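Local coordinates for protein argonaute 5 (Arabidopsis thaliana, PDB 4G0O) that probably sorts small RNAs by recognising the nucleotide at their 5' end through this MID domain, at residues E64-I69 with Q77-I82; V81-V86 with G91-I96. All coordinates share one frame; numbering follows the deposited sequence.

Contact 1 comes first along the chain. Seven residues separate its segments, the first three of them the end of helix 62-72. The chain then returns as strand 78-82, packed against that helix. Contact 2 starts on the last residues of this strand, since V81 and I82 belong to both contacts. Four residues separate its segments, the last of them already in helix 90-101. The two closures follow one another and neither nests within the other. They also meet in space: L66 CD2 of contact 1 lies 3.8 Å from I96 CG2 of contact 2. Together they tie helices 62-72 and 90-101 to one face of the parallel sheet in this Rossmann-like MID domain.

Contact 1: residues E64-I69 with Q77-I82; sequences EALLDI and QLLIVI
I69 and L79 mark the closest backbone approach, with their CA atoms 9.0 Å apart. Residues 64-69 are helical, and I69 N bonds to A65 O at 2.9 Å. Residues 79-82 are strand. No hydrogen bond joins the segments, so side chains alone bridge the gap.

L79 is the hub. It leaves its backbone toward the helix, and two helix residues receive it. L66 makes the nearest contact: CD1 of L66 meets CD1 of L79 at 3.7 Å. The two leucines cross at a slant, one methyl against another. L66 does not leave its backbone toward the strand. A nearly eclipsed chi2 (7°) swings CD1 round toward L79. I69 does point at the strand, but its contact is looser: its methyl CG2 lies 4.4 Å from CG of L79.

Neighbours close the group. V17 of strand 7-18 touches both I69 and L79, while I96 and L101 of helix 90-101 pack on L66. I80 and I82 project from the other side of the strand, onto helix 27-42.

This is helix-on-sheet packing in an alpha/beta fold. All three touching residues are buried and aliphatic, and the contact between the segments is small, 116 Å² in all. Cohesion here therefore rests on dispersion and the exclusion of water, with no polar bond across the interface to set the register of the helix on the strand.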
loop_
_atom_site.group_PDB
_atom_site.type_symbol
_atom_site.label_atom_id
_atom_site.label_comp_id
_atom_site.label_asym_id
_atom_site.label_seq_id
_atom_site.Cartn_x
_atom_site.Cartn_y
_atom_site.Cartn_z
ATOM N N GLU A 64 17.704 0.735 -1.090
ATOM C CA GLU A 64 17.815 2.009 -1.819
ATOM C C GLU A 64 16.481 2.722 -2.064
ATOM O O GLU A 64 16.358 3.916 -1.793
ATOM C CB GLU A 64 18.516 1.791 -3.181
ATOM C CG GLU A 64 18.753 3.072 -3.998
ATOM C CD GLU A 64 18.084 3.087 -5.386
ATOM O OE1 GLU A 64 16.859 2.814 -5.475
ATOM O OE2 GLU A 64 18.792 3.391 -6.391
ATOM N N ALA A 65 15.505 1.993 -2.614
ATOM C CA ALA A 65 14.199 2.562 -2.971
ATOM C C ALA A 65 13.452 3.059 -1.748
ATOM O O ALA A 65 12.928 4.165 -1.737
ATOM C CB ALA A 65 13.349 1.526 -3.697
ATOM N N LEU A 66 13.414 2.237 -0.712
ATOM C CA LEU A 66 12.671 2.585 0.490
ATOM C C LEU A 66 13.258 3.854 1.106
ATOM O O LEU A 66 12.527 4.782 1.454
ATOM C CB LEU A 66 12.722 1.417 1.480
ATOM C CG LEU A 66 11.527 0.462 1.628
ATOM C CD1 LEU A 66 10.389 0.679 0.593
ATOM C CD2 LEU A 66 12.000 -0.985 1.641
ATOM N N LEU A 67 14.580 3.914 1.214
ATOM C CA LEU A 67 15.210 5.087 1.820
ATOM C C LEU A 67 15.048 6.312 0.927
ATOM O O LEU A 67 14.923 7.429 1.414
ATOM C CB LEU A 67 16.682 4.842 2.159
ATOM C CG LEU A 67 17.370 6.050 2.822
ATOM C CD1 LEU A 67 16.885 6.237 4.250
ATOM C CD2 LEU A 67 18.894 5.944 2.767
ATOM N N ASP A 68 15.018 6.104 -0.381
ATOM C CA ASP A 68 14.807 7.219 -1.306
ATOM C C ASP A 68 13.405 7.793 -1.117
ATOM O O ASP A 68 13.218 9.005 -0.993
ATOM C CB ASP A 68 14.984 6.752 -2.752
ATOM C CG ASP A 68 14.731 7.855 -3.762
ATOM O OD1 ASP A 68 14.021 7.588 -4.756
ATOM O OD2 ASP A 68 15.256 8.978 -3.583
ATOM N N ILE A 69 12.417 6.907 -1.083
ATOM C CA ILE A 69 11.018 7.326 -0.961
ATOM C C ILE A 69 10.811 8.072 0.341
ATOM O O ILE A 69 10.128 9.094 0.394
ATOM C CB ILE A 69 10.108 6.112 -1.021
ATOM C CG1 ILE A 69 9.941 5.705 -2.480
ATOM C CG2 ILE A 69 8.752 6.413 -0.395
ATOM C CD1 ILE A 69 10.025 4.267 -2.686
ATOM N N GLN A 77 2.087 9.146 4.719
ATOM C CA GLN A 77 1.183 8.541 5.682
ATOM C C GLN A 77 0.999 7.060 5.385
ATOM O O GLN A 77 0.520 6.307 6.231
ATOM C CB GLN A 77 -0.167 9.269 5.659
ATOM C CG GLN A 77 -0.113 10.674 6.269
ATOM C CD GLN A 77 -1.390 11.487 6.046
ATOM O OE1 GLN A 77 -2.005 11.442 4.976
ATOM N NE2 GLN A 77 -1.775 12.254 7.054
ATOM N N LEU A 78 1.383 6.640 4.179
ATOM C CA LEU A 78 1.154 5.255 3.742
ATOM C C LEU A 78 1.974 4.917 2.502
ATOM O O LEU A 78 2.007 5.689 1.554
ATOM C CB LEU A 78 -0.337 5.025 3.433
ATOM C CG LEU A 78 -0.781 3.625 2.992
ATOM C CD1 LEU A 78 -0.686 2.632 4.157
ATOM C CD2 LEU A 78 -2.195 3.630 2.404
ATOM N N LEU A 79 2.630 3.761 2.509
ATOM C CA LEU A 79 3.320 3.265 1.321
ATOM C C LEU A 79 2.656 1.983 0.912
ATOM O O LEU A 79 2.615 1.033 1.703
ATOM C CB LEU A 79 4.778 2.930 1.620
ATOM C CG LEU A 79 5.805 3.240 0.523
ATOM C CD1 LEU A 79 7.048 2.342 0.635
ATOM C CD2 LEU A 79 5.192 3.186 -0.861
ATOM N N ILE A 80 2.148 1.933 -0.309
ATOM C CA ILE A 80 1.577 0.691 -0.789
ATOM C C ILE A 80 2.708 -0.051 -1.459
ATOM O O ILE A 80 3.261 0.417 -2.462
ATOM C CB ILE A 80 0.445 0.909 -1.798
ATOM C CG1 ILE A 80 -0.749 1.607 -1.141
ATOM C CG2 ILE A 80 0.001 -0.421 -2.399
ATOM C CD1 ILE A 80 -1.634 2.306 -2.150
ATOM N N VAL A 81 3.076 -1.200 -0.902
ATOM C CA VAL A 81 4.209 -1.923 -1.451
ATOM C C VAL A 81 3.786 -3.140 -2.256
ATOM O O VAL A 81 3.095 -4.022 -1.738
ATOM C CB VAL A 81 5.174 -2.368 -0.358
ATOM C CG1 VAL A 81 6.161 -3.402 -0.916
ATOM C CG2 VAL A 81 5.897 -1.170 0.195
ATOM N N ILE A 82 4.198 -3.201 -3.518
ATOM C CA ILE A 82 4.034 -4.452 -4.258
ATOM C C ILE A 82 5.299 -5.313 -4.123
ATOM O O ILE A 82 6.371 -4.954 -4.610
ATOM C CB ILE A 82 3.651 -4.224 -5.740
ATOM C CG1 ILE A 82 2.311 -3.484 -5.851
ATOM C CG2 ILE A 82 3.520 -5.550 -6.476
ATOM C CD1 ILE A 82 2.015 -3.009 -7.277
#

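Contact 2: residues V81-V86 with G91-I96; sequences VILPDV and GKIKRI. With SO4 (sulfate ion), chain C.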
loop_
_atom_site.group_PDB
_atom_site.type_symbol
_atom_site.label_atom_id
_atom_site.label_comp_id
_atom_site.label_asym_id
_atom_site.label_seq_id
_atom_site.Cartn_x
_atom_site.Cartn_y
_atom_site.Cartn_z
ATOM N N VAL A 81 3.076 -1.200 -0.902
ATOM C CA VAL A 81 4.209 -1.923 -1.451
ATOM C C VAL A 81 3.786 -3.140 -2.256
ATOM O O VAL A 81 3.095 -4.022 -1.738
ATOM C CB VAL A 81 5.174 -2.368 -0.358
ATOM C CG1 VAL A 81 6.161 -3.402 -0.916
ATOM C CG2 VAL A 81 5.897 -1.170 0.195
ATOM N N ILE A 82 4.198 -3.201 -3.518
ATOM C CA ILE A 82 4.034 -4.452 -4.258
ATOM C C ILE A 82 5.299 -5.313 -4.123
ATOM O O ILE A 82 6.371 -4.954 -4.610
ATOM C CB ILE A 82 3.651 -4.224 -5.740
ATOM C CG1 ILE A 82 2.311 -3.484 -5.851
ATOM C CG2 ILE A 82 3.520 -5.550 -6.476
ATOM C CD1 ILE A 82 2.015 -3.009 -7.277
ATOM N N LEU A 83 5.141 -6.457 -3.471
ATOM C CA LEU A 83 6.247 -7.353 -3.119
ATOM C C LEU A 83 6.919 -7.995 -4.323
ATOM O O LEU A 83 6.308 -8.157 -5.376
ATOM C CB LEU A 83 5.737 -8.480 -2.201
ATOM C CG LEU A 83 5.183 -8.053 -0.845
ATOM C CD1 LEU A 83 4.375 -9.190 -0.208
ATOM C CD2 LEU A 83 6.343 -7.593 0.048
ATOM N N PRO A 84 8.185 -8.394 -4.160
ATOM C CA PRO A 84 8.884 -9.117 -5.227
ATOM C C PRO A 84 8.102 -10.353 -5.664
ATOM O O PRO A 84 7.213 -10.808 -4.932
ATOM C CB PRO A 84 10.191 -9.531 -4.551
ATOM C CG PRO A 84 10.429 -8.468 -3.568
ATOM C CD PRO A 84 9.069 -8.127 -3.013
ATOM N N ASP A 85 8.411 -10.880 -6.841
ATOM C CA ASP A 85 7.708 -12.065 -7.317
ATOM C C ASP A 85 8.055 -13.291 -6.484
ATOM O O ASP A 85 7.208 -14.145 -6.259
ATOM C CB ASP A 85 7.999 -12.314 -8.798
ATOM C CG ASP A 85 7.573 -11.147 -9.674
ATOM O OD1 ASP A 85 8.392 -10.702 -10.509
ATOM O OD2 ASP A 85 6.427 -10.659 -9.517
ATOM N N VAL A 86 9.300 -13.384 -6.025
ATOM C CA VAL A 86 9.707 -14.516 -5.197
ATOM C C VAL A 86 9.574 -14.121 -3.732
ATOM O O VAL A 86 9.985 -13.018 -3.341
ATOM C CB VAL A 86 11.164 -14.943 -5.495
ATOM C CG1 VAL A 86 11.492 -16.249 -4.778
ATOM C CG2 VAL A 86 11.382 -15.095 -7.003
ATOM N N GLY A 91 9.946 -9.836 5.390
ATOM C CA GLY A 91 10.532 -9.456 6.671
ATOM C C GLY A 91 11.462 -8.264 6.545
ATOM O O GLY A 91 11.355 -7.308 7.304
ATOM N N LYS A 92 12.373 -8.328 5.577
ATOM C CA LYS A 92 13.258 -7.216 5.282
ATOM C C LYS A 92 12.470 -5.915 5.055
ATOM O O LYS A 92 12.790 -4.871 5.647
ATOM C CB LYS A 92 14.115 -7.529 4.049
ATOM C CG LYS A 92 15.186 -6.483 3.804
ATOM C CD LYS A 92 15.672 -6.453 2.345
ATOM C CE LYS A 92 16.756 -7.488 2.058
ATOM N NZ LYS A 92 17.112 -7.512 0.602
ATOM N N ILE A 93 11.438 -5.973 4.212
ATOM C CA ILE A 93 10.676 -4.769 3.874
ATOM C C ILE A 93 9.950 -4.173 5.072
ATOM O O ILE A 93 9.929 -2.954 5.241
ATOM C CB ILE A 93 9.675 -5.022 2.725
ATOM C CG1 ILE A 93 10.427 -5.460 1.468
ATOM C CG2 ILE A 93 8.828 -3.766 2.437
ATOM C CD1 ILE A 93 9.524 -5.867 0.331
ATOM N N LYS A 94 9.353 -5.019 5.906
ATOM C CA LYS A 94 8.598 -4.518 7.050
ATOM C C LYS A 94 9.544 -3.915 8.060
ATOM O O LYS A 94 9.270 -2.849 8.618
ATOM C CB LYS A 94 7.811 -5.630 7.718
ATOM C CG LYS A 94 6.674 -6.156 6.877
ATOM C CD LYS A 94 5.353 -5.508 7.260
ATOM C CE LYS A 94 4.926 -4.416 6.272
ATOM N NZ LYS A 94 3.724 -3.660 6.768
ATOM N N ARG A 95 10.648 -4.620 8.296
ATOM C CA ARG A 95 11.694 -4.154 9.194
ATOM C C ARG A 95 12.158 -2.754 8.771
ATOM O O ARG A 95 12.223 -1.837 9.583
ATOM C CB ARG A 95 12.875 -5.148 9.214
ATOM C CG ARG A 95 14.149 -4.570 9.839
ATOM C CD ARG A 95 15.329 -5.535 9.849
ATOM N NE ARG A 95 15.806 -5.877 8.506
ATOM C CZ ARG A 95 16.592 -5.100 7.764
ATOM N NH1 ARG A 95 16.986 -5.496 6.555
ATOM N NH2 ARG A 95 16.988 -3.921 8.224
ATOM N N ILE A 96 12.443 -2.584 7.489
ATOM C CA ILE A 96 12.958 -1.308 7.000
ATOM C C ILE A 96 11.914 -0.215 7.168
ATOM O O ILE A 96 12.209 0.886 7.642
ATOM C CB ILE A 96 13.372 -1.409 5.526
ATOM C CG1 ILE A 96 14.640 -2.253 5.397
ATOM C CG2 ILE A 96 13.573 -0.016 4.923
ATOM C CD1 ILE A 96 14.944 -2.674 3.965
HETATM S S SO4 C . 0.180 -6.666 6.216
HETATM O O1 SO4 C . -0.133 -7.718 5.243
HETATM O O2 SO4 C . 1.467 -6.029 5.825
HETATM O O3 SO4 C . -0.925 -5.694 6.276
HETATM O O4 SO4 C . 0.289 -7.252 7.559
#
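I93 faces the end of strand 78-82 and the loop that follows. It meets V81 of the strand and L83 and P84 of the loop. Its CG1 lies anti to the carbonyl carbon (chi1 -61°), and an extended chi2 carries CD1 outward to L83 and P84. The same chi1 sets CG2 anti to the backbone N, on the V81 side. L83 and I93 cross at a slant, with CD2 of L83 3.6 Å from CD1 of I93. P84 meets the same methyl with its ring carbon: CD of P84 is 4.1 Å from CD1 of I93. V81 is looser, with CG1 4.3 Å from I93 CG2. C107 of strand 105-108 also touches I93, V81 and L83.

K94, the next residue, serves a polar site. Two bends in its chain, at chi2 (-97°) and chi3 (102°), bring NZ to a sulfate ion, where it makes a weak hydrogen bond of 3.4 Å to O2. K131 NZ binds the same sulfate. S105 OG is a further partner of K94 NZ.

The unit is a beta-alpha-beta crossover from strand 78-82 through helix 90-101 to strand 105-108. The connection after the strand probably corresponds to the nucleotide specificity loop of Argonaute MID domains. The sulfate, probably from the crystallisation liquor, is consistent with the pocket for the 5' phosphate of the guide RNA. The apolar contacts of I93 pack helix 90-101 on the strand end and its loop, while K94 and K131 would give positive charge suited to an anion.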